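Local coordinates for multifunctional non-homologous end joining DNA repair protein LigD (Mycobacterium tuberculosis, PDB 2IRU), which probably repairs DNA double-strand breaks together with Ku by non-homologous end joining, this chain being its N-terminal primase-type polymerase domain, at residues R50-K55 / T92-D97; A82-R87 / L129-A134; V113-W118 / A134-F139; T170-S175 / R258-L263. All blocks are in the same frame, centred on the assembly; numbering follows the deposited sequence.

Contact 1. Residues R50-K55 / T92-D97; sequences RPATRK and TYPIID
Between main chains, Ala52 N gives Pro94 O a hydrogen bond of 3.0 Å. Two residues back from Ala52 and two on from Pro94, a water extends this link: it donates to Arg50 O (2.7 Å) and accepts from Ile96 N (2.8 Å). Carbon packing flanks the pair. Pro51 sits over one face of the Tyr93 ring in a CH-pi contact, its CB 3.7 Å from the ring centroid and displaced toward the rim at CG. Thr53 runs alongside Tyr93 and brings OG1 to the ring edge at CE1; OG1 is also hydrogen-bonded with Lys69 NZ. The Ala52 methyl group touches Ile96, CB to CG1 3.9 Å. The two segments run almost at right angles and belong to different sheets of the primase-polymerase domain: strand 53-56 lies in a four-stranded antiparallel sheet beside 112-115, and strand 91-95 pairs with 80-84. By similarity Lys55, at the end of the first segment, binds substrate, and the Thr53 side chain lies about 4 Å from those of His114 and Thr239, assigned the same role. Of the charged side chains, Arg54 is the one that reaches across. Bends at chi2 (77°) and chi3 (73°) curl its chain back, and NH1 donates to Ala52 O of its own segment at 2.8 Å, within both the guanidinium and carbonyl planes. Pro94 covers one guanidinium face with CG, and its CD comes to 3.1 Å from NH1. Further bonds from NH1 to Lys69 O and from NH2 to Gln70 O hold the group flat over the proline.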
loop_
_atom_site.group_PDB
_atom_site.type_symbol
_atom_site.label_atom_id
_atom_site.label_comp_id
_atom_site.label_asym_id
_atom_site.label_seq_id
_atom_site.Cartn_x
_atom_site.Cartn_y
_atom_site.Cartn_z
ATOM N N ARG A 50 -4.134 6.839 8.789
ATOM C CA ARG A 50 -4.996 6.166 7.799
ATOM C C ARG A 50 -5.723 4.974 8.423
ATOM O O ARG A 50 -5.123 4.267 9.253
ATOM C CB ARG A 50 -4.151 5.664 6.633
ATOM C CG ARG A 50 -3.399 6.825 5.994
ATOM C CD ARG A 50 -2.537 6.409 4.769
ATOM N NE ARG A 50 -1.629 7.531 4.544
ATOM C CZ ARG A 50 -1.908 8.617 3.809
ATOM N NH1 ARG A 50 -3.038 8.698 3.084
ATOM N NH2 ARG A 50 -1.025 9.606 3.763
ATOM N N PRO A 51 -6.988 4.710 7.998
ATOM C CA PRO A 51 -7.662 3.491 8.453
ATOM C C PRO A 51 -6.946 2.285 7.855
ATOM O O PRO A 51 -6.754 2.226 6.638
ATOM C CB PRO A 51 -9.078 3.605 7.865
ATOM C CG PRO A 51 -8.917 4.529 6.590
ATOM C CD PRO A 51 -7.780 5.471 7.001
ATOM N N ALA A 52 -6.575 1.336 8.710
ATOM C CA ALA A 52 -5.818 0.147 8.262
ATOM C C ALA A 52 -6.753 -1.037 8.039
ATOM O O ALA A 52 -7.313 -1.580 9.019
ATOM C CB ALA A 52 -4.747 -0.235 9.277
ATOM N N THR A 53 -6.910 -1.412 6.768
ATOM C CA THR A 53 -7.560 -2.702 6.408
ATOM C C THR A 53 -6.537 -3.826 6.511
ATOM O O THR A 53 -5.439 -3.679 6.000
ATOM C CB THR A 53 -8.180 -2.616 4.995
ATOM O OG1 THR A 53 -9.274 -1.703 5.041
ATOM C CG2 THR A 53 -8.700 -3.978 4.520
ATOM N N ARG A 54 -6.896 -4.921 7.186
ATOM C CA ARG A 54 -5.998 -6.102 7.297
ATOM C C ARG A 54 -6.433 -7.195 6.336
ATOM O O ARG A 54 -7.631 -7.345 6.105
ATOM C CB ARG A 54 -6.031 -6.688 8.742
ATOM C CG ARG A 54 -5.332 -5.810 9.816
ATOM C CD ARG A 54 -6.169 -4.623 10.238
ATOM N NE ARG A 54 -7.276 -5.107 11.072
ATOM C CZ ARG A 54 -8.495 -4.569 11.157
ATOM N NH1 ARG A 54 -8.822 -3.453 10.485
ATOM N NH2 ARG A 54 -9.385 -5.147 11.990
ATOM N N LYS A 55 -5.490 -7.960 5.791
ATOM C CA LYS A 55 -5.874 -9.245 5.237
ATOM C C LYS A 55 -5.089 -10.296 6.046
ATOM O O LYS A 55 -3.848 -10.209 6.163
ATOM C CB LYS A 55 -5.678 -9.342 3.727
ATOM C CG LYS A 55 -6.435 -10.599 3.193
ATOM C CD LYS A 55 -6.566 -10.635 1.665
ATOM C CE LYS A 55 -7.243 -11.957 1.264
ATOM N NZ LYS A 55 -7.265 -12.067 -0.255
ATOM N N THR A 92 -15.466 1.333 12.192
ATOM C CA THR A 92 -14.408 1.903 13.002
ATOM C C THR A 92 -13.136 1.088 12.758
ATOM O O THR A 92 -13.116 -0.104 12.995
ATOM C CB THR A 92 -14.781 1.868 14.508
ATOM O OG1 THR A 92 -15.960 2.665 14.724
ATOM C CG2 THR A 92 -13.614 2.395 15.327
ATOM N N TYR A 93 -12.105 1.721 12.218
ATOM C CA TYR A 93 -10.855 1.046 11.861
ATOM C C TYR A 93 -9.737 1.302 12.857
ATOM O O TYR A 93 -9.734 2.365 13.467
ATOM C CB TYR A 93 -10.329 1.620 10.549
ATOM C CG TYR A 93 -11.100 1.315 9.299
ATOM C CD1 TYR A 93 -10.645 0.309 8.436
ATOM C CD2 TYR A 93 -12.223 2.087 8.942
ATOM C CE1 TYR A 93 -11.305 0.063 7.228
ATOM C CE2 TYR A 93 -12.896 1.830 7.746
ATOM C CZ TYR A 93 -12.421 0.817 6.910
ATOM O OH TYR A 93 -13.075 0.580 5.712
ATOM N N PRO A 94 -8.724 0.385 12.936
ATOM C CA PRO A 94 -7.516 0.716 13.702
ATOM C C PRO A 94 -6.703 1.692 12.851
ATOM O O PRO A 94 -6.833 1.697 11.634
ATOM C CB PRO A 94 -6.752 -0.615 13.785
ATOM C CG PRO A 94 -7.245 -1.434 12.581
ATOM C CD PRO A 94 -8.625 -0.904 12.217
ATOM N N ILE A 95 -5.929 2.535 13.493
ATOM C CA ILE A 95 -4.909 3.352 12.808
ATOM C C ILE A 95 -3.597 2.832 13.413
ATOM O O ILE A 95 -3.419 2.868 14.612
ATOM C CB ILE A 95 -5.093 4.852 13.123
ATOM C CG1 ILE A 95 -6.443 5.374 12.590
ATOM C CG2 ILE A 95 -3.855 5.677 12.604
ATOM C CD1 ILE A 95 -6.835 6.676 13.221
ATOM N N ILE A 96 -2.697 2.352 12.569
ATOM C CA ILE A 96 -1.432 1.801 13.056
ATOM C C ILE A 96 -0.430 2.931 13.027
ATOM O O ILE A 96 -0.174 3.497 11.964
ATOM C CB ILE A 96 -0.988 0.625 12.160
ATOM C CG1 ILE A 96 -2.095 -0.466 12.146
ATOM C CG2 ILE A 96 0.369 0.111 12.587
ATOM C CD1 ILE A 96 -2.431 -1.107 13.496
ATOM N N ASP A 97 0.082 3.286 14.211
ATOM C CA ASP A 97 0.887 4.507 14.363
ATOM C C ASP A 97 2.019 4.329 15.367
ATOM O O ASP A 97 2.626 5.314 15.805
ATOM C CB ASP A 97 -0.007 5.724 14.718
ATOM C CG ASP A 97 -0.857 5.497 15.972
ATOM O OD1 ASP A 97 -0.622 4.509 16.727
ATOM O OD2 ASP A 97 -1.780 6.342 16.220
HETATM O O HOH W 1 -2.899 2.830 9.788
#

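Contact 2. Residues A82-R87 / L129-A134; sequences ATVAHR and LNPGPA
No flat side chain is stacked where Ala82 meets Leu129 and Val84 meets Pro131; the one amide, that of Asn130, takes part through OD1 and a water. This water lies 2.6 Å from Asn130 OD1 and 2.7 Å from Thr83 O, with more acceptors around it than it has protons to give. Pro131 meets Val84 through CG, 3.9 Å from Val84 CG1, the two side chains passing at a slant. Val84 presents CG1 to the proline because that branch lies anti to the backbone N (chi1 -166°), which leaves CG2 for Tyr93 and Trp118. Strand 80-84 forms a small antiparallel hairpin with 91-95, and here it passes over the start of the long strand 129-143 at 51°, with axes 6.4 Å apart at closest approach. The segments share no direct hydrogen bond. A second water bridges them instead, accepting from Thr83 N (2.9 Å) and donating to Leu129 O (2.7 Å). Beside it Ala82 packs its methyl group on Leu129, CB to CB 3.7 Å, with Leu129 CD1 almost as near. Phe120 of strand 118-122 lies against both Ala82 and Val84. Farther along the hairpin, residues 86-91 are assigned by similarity to target DNA.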
loop_
_atom_site.group_PDB
_atom_site.type_symbol
_atom_site.label_atom_id
_atom_site.label_comp_id
_atom_site.label_asym_id
_atom_site.label_seq_id
_atom_site.Cartn_x
_atom_site.Cartn_y
_atom_site.Cartn_z
ATOM N N ALA A 82 -10.563 5.111 14.458
ATOM C CA ALA A 82 -11.443 6.171 14.025
ATOM C C ALA A 82 -12.500 5.634 13.077
ATOM O O ALA A 82 -12.321 4.574 12.493
ATOM C CB ALA A 82 -10.658 7.319 13.413
ATOM N N THR A 83 -13.597 6.389 12.929
ATOM C CA THR A 83 -14.793 5.876 12.287
ATOM C C THR A 83 -15.014 6.523 10.908
ATOM O O THR A 83 -14.836 7.749 10.750
ATOM C CB THR A 83 -16.011 6.121 13.209
ATOM O OG1 THR A 83 -15.729 5.570 14.504
ATOM C CG2 THR A 83 -17.260 5.495 12.657
ATOM N N VAL A 84 -15.375 5.697 9.932
ATOM C CA VAL A 84 -15.795 6.180 8.602
ATOM C C VAL A 84 -17.266 5.843 8.380
ATOM O O VAL A 84 -17.702 4.714 8.636
ATOM C CB VAL A 84 -14.955 5.537 7.480
ATOM C CG1 VAL A 84 -15.158 6.314 6.161
ATOM C CG2 VAL A 84 -13.486 5.487 7.881
ATOM N N ALA A 85 -18.041 6.819 7.902
ATOM C CA ALA A 85 -19.474 6.607 7.706
ATOM C C ALA A 85 -19.770 6.360 6.236
ATOM O O ALA A 85 -19.907 7.307 5.465
ATOM C CB ALA A 85 -20.282 7.797 8.236
ATOM N N HIS A 86 -19.849 5.089 5.856
ATOM C CA HIS A 86 -20.092 4.685 4.466
ATOM C C HIS A 86 -21.590 4.554 4.170
ATOM O O HIS A 86 -22.418 4.780 5.047
ATOM C CB HIS A 86 -19.358 3.380 4.145
ATOM C CG HIS A 86 -19.686 2.250 5.075
ATOM N ND1 HIS A 86 -20.605 1.270 4.762
ATOM C CD2 HIS A 86 -19.212 1.942 6.306
ATOM C CE1 HIS A 86 -20.679 0.405 5.759
ATOM N NE2 HIS A 86 -19.842 0.789 6.708
ATOM N N ARG A 87 -21.925 4.171 2.934
ATOM C CA ARG A 87 -23.320 4.065 2.471
ATOM C C ARG A 87 -24.192 3.065 3.253
ATOM O O ARG A 87 -25.365 3.352 3.520
ATOM C CB ARG A 87 -23.358 3.783 0.957
ATOM C CG ARG A 87 -24.742 3.841 0.285
ATOM C CD ARG A 87 -25.284 2.441 -0.045
ATOM N NE ARG A 87 -26.300 1.983 0.909
ATOM C CZ ARG A 87 -26.562 0.706 1.200
ATOM N NH1 ARG A 87 -25.870 -0.281 0.632
ATOM N NH2 ARG A 87 -27.517 0.415 2.080
ATOM N N LEU A 129 -11.954 12.485 15.146
ATOM C CA LEU A 129 -11.306 12.148 13.867
ATOM C C LEU A 129 -12.319 11.851 12.751
ATOM O O LEU A 129 -13.158 10.968 12.880
ATOM C CB LEU A 129 -10.329 10.973 14.055
ATOM C CG LEU A 129 -9.153 11.120 15.037
ATOM C CD1 LEU A 129 -8.601 9.752 15.450
ATOM C CD2 LEU A 129 -8.027 11.985 14.487
ATOM N N ASN A 130 -12.245 12.612 11.660
ATOM C CA ASN A 130 -13.107 12.411 10.489
ATOM C C ASN A 130 -12.257 12.309 9.231
ATOM O O ASN A 130 -11.176 12.886 9.197
ATOM C CB ASN A 130 -14.087 13.584 10.326
ATOM C CG ASN A 130 -15.131 13.633 11.415
ATOM O OD1 ASN A 130 -15.742 12.617 11.756
ATOM N ND2 ASN A 130 -15.336 14.821 11.988
ATOM N N PRO A 131 -12.719 11.559 8.199
ATOM C CA PRO A 131 -11.898 11.491 6.984
ATOM C C PRO A 131 -11.612 12.885 6.456
ATOM O O PRO A 131 -12.508 13.738 6.462
ATOM C CB PRO A 131 -12.771 10.698 5.995
ATOM C CG PRO A 131 -13.627 9.813 6.896
ATOM C CD PRO A 131 -13.932 10.718 8.099
ATOM N N GLY A 132 -10.370 13.109 6.039
ATOM C CA GLY A 132 -9.939 14.389 5.514
ATOM C C GLY A 132 -9.559 14.222 4.039
ATOM O O GLY A 132 -9.875 13.205 3.415
ATOM N N PRO A 133 -8.864 15.217 3.477
ATOM C CA PRO A 133 -8.473 15.214 2.071
ATOM C C PRO A 133 -7.458 14.122 1.708
ATOM O O PRO A 133 -6.786 13.527 2.580
ATOM C CB PRO A 133 -7.840 16.604 1.895
ATOM C CG PRO A 133 -8.365 17.405 3.016
ATOM C CD PRO A 133 -8.408 16.441 4.148
ATOM N N ALA A 134 -7.369 13.843 0.410
ATOM C CA ALA A 134 -6.293 13.019 -0.086
ATOM C C ALA A 134 -4.974 13.757 0.132
ATOM O O ALA A 134 -4.887 14.974 -0.106
ATOM C CB ALA A 134 -6.509 12.697 -1.575
HETATM O O HOH W 2 -13.672 8.816 14.439
HETATM O O HOH W 3 -15.906 10.065 11.651
#

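Contact 3. Residues V113-W118 / A134-F139; sequences VHVPQW and ATRLVF
Gln117 and Arg136 cross at about a right angle, with the amide and guanidinium planes 38° apart. Their link is a short, straight hydrogen bond, Arg136 NE to Gln117 OE1 at 2.7 Å and 179° at the hydrogen; OE1 lies in the guanidinium plane, whereas the donor is tilted from the amide carbonyl plane. Arg136 reaches it because CG stands between the backbone N and the carbonyl carbon (chi1 65°) and the chain then runs extended to NE. Gln117 bends at chi2 to meet it. Val138 approaches the same glutamine crosswise, CG1 3.7 Å from Gln117 CG. A water accepts from Gln117 NE2 at 3.0 Å and, weakly, from Arg136 NH2. Val115 CG2 touches the guanidinium edge, 3.6 Å from NH2. The main chain of Gln117 is used as well: its O takes the Thr135 N hydrogen bond at 2.9 Å. Next to it Trp118 and Ala134 form a non-hydrogen-bonded pair of the antiparallel strands 118-122 and 129-143, with CA atoms 4.0 Å apart and side chains diverging. The first segment carries His114, which by similarity binds substrate, and the Val138 side chain lies about 4 Å from those of His181 and Gln233, which probably do the same. Strand 129-143 bends sharply at Arg136, whose NH1 forms a salt bridge with Asp291. Tyr183 of strand 180-186 packs on Gln117, Arg136 and Val138, Thr240 of strand 240-241 touches Gln117 and Val138, and helix 192-209 covers Ala134 and Leu137 with Ala195.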
loop_
_atom_site.group_PDB
_atom_site.type_symbol
_atom_site.label_atom_id
_atom_site.label_comp_id
_atom_site.label_asym_id
_atom_site.label_seq_id
_atom_site.Cartn_x
_atom_site.Cartn_y
_atom_site.Cartn_z
ATOM N N VAL A 113 -1.290 -5.162 5.093
ATOM C CA VAL A 113 -1.916 -3.898 5.567
ATOM C C VAL A 113 -2.270 -3.061 4.327
ATOM O O VAL A 113 -1.402 -2.828 3.488
ATOM C CB VAL A 113 -0.952 -3.125 6.489
ATOM C CG1 VAL A 113 -1.551 -1.788 6.967
ATOM C CG2 VAL A 113 -0.556 -4.029 7.654
ATOM N N HIS A 114 -3.525 -2.631 4.225
ATOM C CA HIS A 114 -4.006 -1.809 3.108
ATOM C C HIS A 114 -4.505 -0.487 3.664
ATOM O O HIS A 114 -5.157 -0.474 4.726
ATOM C CB HIS A 114 -5.173 -2.512 2.415
ATOM C CG HIS A 114 -4.816 -3.827 1.786
ATOM N ND1 HIS A 114 -4.897 -4.047 0.429
ATOM C CD2 HIS A 114 -4.411 -5.000 2.336
ATOM C CE1 HIS A 114 -4.546 -5.297 0.166
ATOM N NE2 HIS A 114 -4.270 -5.906 1.310
ATOM N N VAL A 115 -4.170 0.622 3.000
ATOM C CA VAL A 115 -4.631 1.947 3.466
ATOM C C VAL A 115 -5.110 2.802 2.261
ATOM O O VAL A 115 -4.641 2.616 1.108
ATOM C CB VAL A 115 -3.511 2.740 4.232
ATOM C CG1 VAL A 115 -3.172 2.057 5.594
ATOM C CG2 VAL A 115 -2.241 2.926 3.342
ATOM N N PRO A 116 -6.043 3.742 2.519
ATOM C CA PRO A 116 -6.421 4.689 1.446
ATOM C C PRO A 116 -5.452 5.861 1.385
ATOM O O PRO A 116 -4.499 5.903 2.172
ATOM C CB PRO A 116 -7.823 5.133 1.882
ATOM C CG PRO A 116 -7.694 5.196 3.463
ATOM C CD PRO A 116 -6.799 3.952 3.772
ATOM N N GLN A 117 -5.697 6.796 0.453
ATOM C CA GLN A 117 -4.750 7.883 0.161
ATOM C C GLN A 117 -5.087 9.165 0.929
ATOM O O GLN A 117 -4.446 10.198 0.721
ATOM C CB GLN A 117 -4.684 8.151 -1.373
ATOM C CG GLN A 117 -4.518 6.867 -2.177
ATOM C CD GLN A 117 -3.393 5.961 -1.612
ATOM O OE1 GLN A 117 -2.244 6.426 -1.428
ATOM N NE2 GLN A 117 -3.726 4.679 -1.309
ATOM N N TRP A 118 -6.092 9.058 1.786
ATOM C CA TRP A 118 -6.475 10.131 2.708
ATOM C C TRP A 118 -6.126 9.793 4.157
ATOM O O TRP A 118 -5.956 8.621 4.514
ATOM C CB TRP A 118 -7.960 10.489 2.562
ATOM C CG TRP A 118 -8.900 9.321 2.774
ATOM C CD1 TRP A 118 -9.447 8.528 1.786
ATOM C CD2 TRP A 118 -9.433 8.841 4.021
ATOM N NE1 TRP A 118 -10.282 7.593 2.339
ATOM C CE2 TRP A 118 -10.304 7.764 3.708
ATOM C CE3 TRP A 118 -9.277 9.222 5.374
ATOM C CZ2 TRP A 118 -10.999 7.049 4.695
ATOM C CZ3 TRP A 118 -9.968 8.496 6.355
ATOM C CH2 TRP A 118 -10.800 7.410 6.001
ATOM N N ALA A 134 -7.369 13.843 0.410
ATOM C CA ALA A 134 -6.293 13.019 -0.086
ATOM C C ALA A 134 -4.974 13.757 0.132
ATOM O O ALA A 134 -4.887 14.974 -0.106
ATOM C CB ALA A 134 -6.509 12.697 -1.575
ATOM N N THR A 135 -3.950 13.034 0.593
ATOM C CA THR A 135 -2.633 13.636 0.801
ATOM C C THR A 135 -1.671 13.316 -0.347
ATOM O O THR A 135 -0.643 13.980 -0.511
ATOM C CB THR A 135 -1.969 13.162 2.108
ATOM O OG1 THR A 135 -1.626 11.789 2.001
ATOM C CG2 THR A 135 -2.887 13.425 3.352
ATOM N N ARG A 136 -2.010 12.291 -1.119
ATOM C CA ARG A 136 -1.154 11.796 -2.225
ATOM C C ARG A 136 -2.044 11.117 -3.235
ATOM O O ARG A 136 -3.180 10.737 -2.899
ATOM C CB ARG A 136 -0.134 10.785 -1.654
ATOM C CG ARG A 136 -0.746 9.508 -1.086
ATOM C CD ARG A 136 0.233 8.767 -0.172
ATOM N NE ARG A 136 -0.332 7.474 0.213
ATOM C CZ ARG A 136 -0.007 6.763 1.295
ATOM N NH1 ARG A 136 0.896 7.212 2.170
ATOM N NH2 ARG A 136 -0.615 5.592 1.505
ATOM N N LEU A 137 -1.559 10.987 -4.480
ATOM C CA LEU A 137 -2.211 10.132 -5.476
ATOM C C LEU A 137 -1.541 8.755 -5.546
ATOM O O LEU A 137 -0.338 8.609 -5.307
ATOM C CB LEU A 137 -2.145 10.759 -6.889
ATOM C CG LEU A 137 -2.628 12.186 -7.150
ATOM C CD1 LEU A 137 -2.412 12.554 -8.636
ATOM C CD2 LEU A 137 -4.079 12.330 -6.763
ATOM N N VAL A 138 -2.319 7.743 -5.902
ATOM C CA VAL A 138 -1.729 6.459 -6.236
ATOM C C VAL A 138 -2.218 6.028 -7.604
ATOM O O VAL A 138 -3.401 6.235 -7.963
ATOM C CB VAL A 138 -2.032 5.356 -5.192
ATOM C CG1 VAL A 138 -3.495 4.983 -5.229
ATOM C CG2 VAL A 138 -1.159 4.120 -5.429
ATOM N N PHE A 139 -1.296 5.488 -8.386
ATOM C CA PHE A 139 -1.633 4.820 -9.640
ATOM C C PHE A 139 -1.205 3.357 -9.551
ATOM O O PHE A 139 -0.093 3.065 -9.093
ATOM C CB PHE A 139 -0.932 5.477 -10.823
ATOM C CG PHE A 139 -1.334 6.896 -11.024
ATOM C CD1 PHE A 139 -2.337 7.228 -11.937
ATOM C CD2 PHE A 139 -0.692 7.920 -10.312
ATOM C CE1 PHE A 139 -2.705 8.581 -12.096
ATOM C CE2 PHE A 139 -1.037 9.242 -10.471
ATOM C CZ PHE A 139 -2.050 9.581 -11.369
HETATM O O HOH W 4 -1.586 2.958 -0.039
#

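Contact 4. Residues T170-S175 / R258-L263; sequences TFPVTS and RTWAEL
Pro172 and Trp260 form the tight part of this contact. The proline ring lies over one face of the indole in a CH-pi contact, CD 4.0 Å from the centroid of the five-membered ring, and Trp260 NE1 donates to Thr170 O at 2.9 Å. That oxygen lies in the indole plane, but the donor stands 35° out of the carbonyl plane. Trp260 CG is anti to its carbonyl carbon (chi1 -77°), which swings the indole back over the strand. Leu263 touches the proline at another corner, CD1 4.0 Å from Pro172 CB. Arg258 N donates to Pro172 O at 3.0 Å, in line with the antiparallel pairing of strands 171-174 and 253-257, and a water donates to both Pro172 O and Arg258 O. Thr174 CG2 and Leu263 CD2 pack more loosely, 4.4 Å apart, although Arg258 engages Thr174 closely. Ser175, next along, belongs by similarity to the substrate-binding residues. Thr259, Trp260 and Glu262 are partly exposed, and the first and last form a capping box at the start of the short helix: Glu262 N donates to Thr259 OG1, and Thr259 N donates to Glu262 OE1 at 3.0 Å. Arg258 ties the start of the helix to the strand. NH1 gives Thr174 OG1 a bond of 2.9 Å within the guanidinium plane and also reaches Arg269 O, while NE makes a long, weak salt bridge to Glu262 OE1. Glu262 OE2 pairs with Arg279, so the carboxylate sits between two arginines, which would probably stabilise its negative charge and its capping role.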
loop_
_atom_site.group_PDB
_atom_site.type_symbol
_atom_site.label_atom_id
_atom_site.label_comp_id
_atom_site.label_asym_id
_atom_site.label_seq_id
_atom_site.Cartn_x
_atom_site.Cartn_y
_atom_site.Cartn_z
ATOM N N THR A 170 7.116 11.744 -8.293
ATOM C CA THR A 170 6.516 10.414 -8.263
ATOM C C THR A 170 7.488 9.360 -7.724
ATOM O O THR A 170 8.682 9.371 -8.078
ATOM C CB THR A 170 6.036 10.051 -9.683
ATOM O OG1 THR A 170 5.245 11.140 -10.186
ATOM C CG2 THR A 170 5.195 8.782 -9.711
ATOM N N PHE A 171 6.959 8.454 -6.905
ATOM C CA PHE A 171 7.754 7.403 -6.270
ATOM C C PHE A 171 7.247 6.034 -6.708
ATOM O O PHE A 171 6.054 5.719 -6.517
ATOM C CB PHE A 171 7.647 7.492 -4.730
ATOM C CG PHE A 171 8.110 8.809 -4.177
ATOM C CD1 PHE A 171 9.430 8.971 -3.742
ATOM C CD2 PHE A 171 7.232 9.905 -4.100
ATOM C CE1 PHE A 171 9.875 10.190 -3.229
ATOM C CE2 PHE A 171 7.671 11.130 -3.587
ATOM C CZ PHE A 171 8.984 11.286 -3.151
ATOM N N PRO A 172 8.146 5.182 -7.215
ATOM C CA PRO A 172 7.650 3.850 -7.545
ATOM C C PRO A 172 7.757 2.832 -6.425
ATOM O O PRO A 172 8.681 2.870 -5.626
ATOM C CB PRO A 172 8.551 3.412 -8.713
ATOM C CG PRO A 172 9.846 4.196 -8.537
ATOM C CD PRO A 172 9.575 5.351 -7.570
ATOM N N VAL A 173 6.795 1.927 -6.406
ATOM C CA VAL A 173 6.752 0.876 -5.398
ATOM C C VAL A 173 6.280 -0.395 -6.092
ATOM O O VAL A 173 5.122 -0.466 -6.555
ATOM C CB VAL A 173 5.763 1.211 -4.240
ATOM C CG1 VAL A 173 5.761 0.065 -3.244
ATOM C CG2 VAL A 173 6.148 2.513 -3.540
ATOM N N THR A 174 7.161 -1.388 -6.214
ATOM C CA THR A 174 6.734 -2.653 -6.836
ATOM C C THR A 174 5.773 -3.291 -5.824
ATOM O O THR A 174 6.070 -3.308 -4.637
ATOM C CB THR A 174 7.896 -3.565 -7.253
ATOM O OG1 THR A 174 8.887 -3.672 -6.218
ATOM C CG2 THR A 174 8.557 -2.995 -8.551
ATOM N N SER A 175 4.638 -3.758 -6.297
ATOM C CA SER A 175 3.532 -4.160 -5.399
ATOM C C SER A 175 3.768 -5.440 -4.617
ATOM O O SER A 175 3.019 -5.691 -3.664
ATOM C CB SER A 175 2.229 -4.354 -6.199
ATOM O OG SER A 175 2.297 -5.523 -6.972
ATOM N N ARG A 258 11.208 1.499 -4.732
ATOM C CA ARG A 258 12.330 1.342 -5.663
ATOM C C ARG A 258 12.818 2.717 -6.110
ATOM O O ARG A 258 12.116 3.733 -5.945
ATOM C CB ARG A 258 11.916 0.534 -6.911
ATOM C CG ARG A 258 11.158 -0.777 -6.610
ATOM C CD ARG A 258 11.948 -1.750 -5.721
ATOM N NE ARG A 258 12.982 -2.498 -6.449
ATOM C CZ ARG A 258 12.775 -3.653 -7.090
ATOM N NH1 ARG A 258 11.561 -4.206 -7.141
ATOM N NH2 ARG A 258 13.790 -4.267 -7.687
ATOM N N THR A 259 14.038 2.733 -6.643
ATOM C CA THR A 259 14.518 3.899 -7.410
ATOM C C THR A 259 14.066 3.809 -8.879
ATOM O O THR A 259 13.796 2.715 -9.420
ATOM C CB THR A 259 16.051 4.011 -7.376
ATOM O OG1 THR A 259 16.611 2.943 -8.140
ATOM C CG2 THR A 259 16.594 3.934 -5.938
ATOM N N TRP A 260 14.036 4.961 -9.541
ATOM C CA TRP A 260 13.698 4.982 -10.966
ATOM C C TRP A 260 14.716 4.153 -11.775
ATOM O O TRP A 260 14.331 3.406 -12.678
ATOM C CB TRP A 260 13.552 6.425 -11.447
ATOM C CG TRP A 260 12.211 6.983 -11.002
ATOM C CD1 TRP A 260 11.974 7.830 -9.943
ATOM C CD2 TRP A 260 10.927 6.677 -11.563
ATOM N NE1 TRP A 260 10.620 8.090 -9.828
ATOM C CE2 TRP A 260 9.955 7.390 -10.808
ATOM C CE3 TRP A 260 10.501 5.887 -12.647
ATOM C CZ2 TRP A 260 8.583 7.344 -11.110
ATOM C CZ3 TRP A 260 9.126 5.827 -12.936
ATOM C CH2 TRP A 260 8.189 6.538 -12.158
ATOM N N ALA A 261 15.989 4.213 -11.392
ATOM C CA ALA A 261 17.026 3.456 -12.102
ATOM C C ALA A 261 16.821 1.956 -11.952
ATOM O O ALA A 261 17.086 1.191 -12.880
ATOM C CB ALA A 261 18.439 3.877 -11.658
ATOM N N GLU A 262 16.283 1.542 -10.805
ATOM C CA GLU A 262 15.946 0.142 -10.622
ATOM C C GLU A 262 14.920 -0.356 -11.645
ATOM O O GLU A 262 14.981 -1.499 -12.080
ATOM C CB GLU A 262 15.484 -0.111 -9.175
ATOM C CG GLU A 262 16.696 -0.341 -8.252
ATOM C CD GLU A 262 16.390 -0.250 -6.779
ATOM O OE1 GLU A 262 15.208 -0.022 -6.410
ATOM O OE2 GLU A 262 17.359 -0.387 -5.976
ATOM N N LEU A 263 13.967 0.500 -12.016
ATOM C CA LEU A 263 12.943 0.110 -12.987
ATOM C C LEU A 263 13.502 -0.137 -14.376
ATOM O O LEU A 263 12.872 -0.842 -15.164
ATOM C CB LEU A 263 11.818 1.144 -13.063
ATOM C CG LEU A 263 10.899 1.276 -11.863
ATOM C CD1 LEU A 263 9.591 1.963 -12.267
ATOM C CD2 LEU A 263 10.616 -0.071 -11.190
HETATM O O HOH W 5 10.394 4.927 -4.345
#

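Contacts 1, 2 and 3 form a continuous group, while contact 4 stands apart. Strands 80-84 and 91-95 join contacts 1 and 2, with Tyr93 N 2.9 Å from Ala82 O. Contacts 2 and 3 share Ala134 on strand 129-143, and Pro131 CB packs 3.6 Å from Trp118 CZ3. Between contacts 1 and 3, Thr53 O is 2.8 Å from His114 N, and Arg50 NH2 reaches Thr135 OG1. Contact 4 lies beyond the chain's centre from contact 1, their centres 25 Å apart; contact 3, which reaches the same sheet, comes to about 6 Å between nearest atoms. The segments of contacts 1, 3 and 4 carry Lys55, His114 and Ser175, which by similarity bind substrate, so these contacts lie beside the site, with manganese assigned to Asp140, Asp142 and Asp230.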